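Local coordinates for glutathione S-transferase family protein (Pseudomonas putida, PDB 3LXZ) that probably catalyses the conjugation of reduced glutathione to a wide range of hydrophobic electrophiles, at residues 10-13 and 14-18. Residues are numbered along the deposited sequence; the frame is centred on the assembly and turned at random.
Sequences VSNY and YNMVK
Ser11 sets OG anti to its own backbone N (chi1 165°), which turns the hydroxyl oxygen to the amide of Tyr14. Met16 puts CG beside its backbone N (chi1 -67°), and the extended chain beyond carries its methyl alongside Tyr13. The first arrangement is an N-cap. Ser11 stands right before helix 12-23, the helix between strands 3-7 and 28-32 in the beta-alpha-beta unit of the thioredoxin-like N-terminal domain. The capping bond from Tyr14 N to Ser11 OG is 3.1 Å long and fairly straight, at 162°. Ser11 O takes the next amide, with Asn15 N at 2.9 Å. One serine thus serves two amides of the first turn. With an alanine here, Tyr14 N would probably lose its capping acceptor and the first turn would be less well held. Ser11 also belongs to the glutathione site, though no glutathione is bound to this chain in the model. The helix continues with Met16 N bonded to Asn12 O at 3.0 Å.

On another side of the turn, Tyr13 and Met16 lie side by side in a Met-aromatic contact. The selenium of this selenomethionine sits obliquely to the ring. The polar ends of Tyr13 and Asn12 are held by neighbouring helices: Tyr13 OH and Asn12 ND2 bond to the two carboxylate oxygens of Glu102, and ND2 also bonds to Phe161 O. Met16 packs on Phe161 and Met158 of helix 154-174. Its CE reaches over one face of the Tyr13 ring, 4.2 Å from the centroid, and comes within 3.7 Å of Asn12 ND2.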
loop_
_atom_site.group_PDB
_atom_site.type_symbol
_atom_site.label_atom_id
_atom_site.label_comp_id
_atom_site.label_asym_id
_atom_site.label_seq_id
_atom_site.Cartn_x
_atom_site.Cartn_y
_atom_site.Cartn_z
ATOM N N VAL A 10 1.307 -7.720 -19.957
ATOM C CA VAL A 10 -0.129 -7.685 -19.689
ATOM C C VAL A 10 -0.345 -7.107 -18.264
ATOM O O VAL A 10 -1.461 -6.652 -17.942
ATOM C CB VAL A 10 -0.789 -9.072 -19.882
ATOM C CG1 VAL A 10 -2.311 -9.055 -19.554
ATOM C CG2 VAL A 10 -0.580 -9.586 -21.329
ATOM N N SER A 11 0.715 -7.086 -17.436
ATOM C CA SER A 11 0.577 -6.621 -16.035
ATOM C C SER A 11 0.497 -5.099 -15.953
ATOM O O SER A 11 1.431 -4.406 -16.368
ATOM C CB SER A 11 1.736 -7.095 -15.154
ATOM O OG SER A 11 1.713 -6.337 -13.939
ATOM N N ASN A 12 -0.602 -4.586 -15.398
ATOM C CA ASN A 12 -0.732 -3.145 -15.193
ATOM C C ASN A 12 0.365 -2.540 -14.297
ATOM O O ASN A 12 0.944 -1.504 -14.640
ATOM C CB ASN A 12 -2.146 -2.772 -14.728
ATOM C CG ASN A 12 -2.493 -3.323 -13.329
ATOM O OD1 ASN A 12 -2.025 -4.385 -12.919
ATOM N ND2 ASN A 12 -3.332 -2.584 -12.611
ATOM N N TYR A 13 0.704 -3.216 -13.198
ATOM C CA TYR A 13 1.769 -2.723 -12.311
ATOM C C TYR A 13 3.129 -2.716 -13.039
ATOM O O TYR A 13 3.939 -1.830 -12.832
ATOM C CB TYR A 13 1.852 -3.614 -11.070
ATOM C CG TYR A 13 0.769 -3.374 -10.037
ATOM C CD1 TYR A 13 0.820 -2.277 -9.178
ATOM C CD2 TYR A 13 -0.301 -4.277 -9.897
ATOM C CE1 TYR A 13 -0.169 -2.065 -8.219
ATOM C CE2 TYR A 13 -1.296 -4.083 -8.936
ATOM C CZ TYR A 13 -1.225 -2.985 -8.106
ATOM O OH TYR A 13 -2.208 -2.779 -7.166
ATOM N N TYR A 14 3.361 -3.693 -13.914
ATOM C CA TYR A 14 4.592 -3.716 -14.724
ATOM C C TYR A 14 4.582 -2.508 -15.665
ATOM O O TYR A 14 5.599 -1.811 -15.804
ATOM C CB TYR A 14 4.659 -5.023 -15.517
ATOM C CG TYR A 14 5.820 -5.183 -16.513
ATOM C CD1 TYR A 14 7.063 -5.665 -16.095
ATOM C CD2 TYR A 14 5.633 -4.937 -17.883
ATOM C CE1 TYR A 14 8.113 -5.900 -17.027
ATOM C CE2 TYR A 14 6.692 -5.151 -18.836
ATOM C CZ TYR A 14 7.906 -5.612 -18.396
ATOM O OH TYR A 14 8.925 -5.808 -19.310
ATOM N N ASN A 15 3.439 -2.272 -16.304
ATOM C CA ASN A 15 3.348 -1.179 -17.280
ATOM C C ASN A 15 3.590 0.210 -16.675
ATOM O O ASN A 15 4.157 1.108 -17.320
ATOM C CB ASN A 15 2.052 -1.282 -18.106
ATOM C CG ASN A 15 2.133 -2.377 -19.164
ATOM O OD1 ASN A 15 3.225 -2.716 -19.643
ATOM N ND2 ASN A 15 0.985 -2.932 -19.535
HETATM N N MSE A 16 3.202 0.369 -15.413
HETATM C CA MSE A 16 3.479 1.590 -14.657
HETATM C C MSE A 16 4.973 1.847 -14.522
HETATM O O MSE A 16 5.420 2.953 -14.796
HETATM C CB MSE A 16 2.805 1.515 -13.274
HETATM C CG MSE A 16 1.260 1.520 -13.255
HETATM SE SE MSE A 16 0.786 1.061 -11.394
HETATM C CE MSE A 16 -0.945 0.120 -11.644
ATOM N N VAL A 17 5.752 0.838 -14.125
ATOM C CA VAL A 17 7.197 1.029 -14.073
ATOM C C VAL A 17 7.771 1.269 -15.466
ATOM O O VAL A 17 8.607 2.165 -15.637
ATOM C CB VAL A 17 7.888 -0.113 -13.359
ATOM C CG1 VAL A 17 9.416 0.150 -13.305
ATOM C CG2 VAL A 17 7.322 -0.159 -11.893
ATOM N N LYS A 18 7.329 0.471 -16.433
ATOM C CA LYS A 18 7.800 0.596 -17.814
ATOM C C LYS A 18 7.588 2.009 -18.359
ATOM O O LYS A 18 8.535 2.605 -18.942
ATOM C CB LYS A 18 7.130 -0.465 -18.674
ATOM C CG LYS A 18 7.495 -0.474 -20.159
ATOM C CD LYS A 18 7.054 -1.828 -20.757
ATOM C CE LYS A 18 7.284 -1.927 -22.270
ATOM N NZ LYS A 18 6.716 -3.219 -22.764
#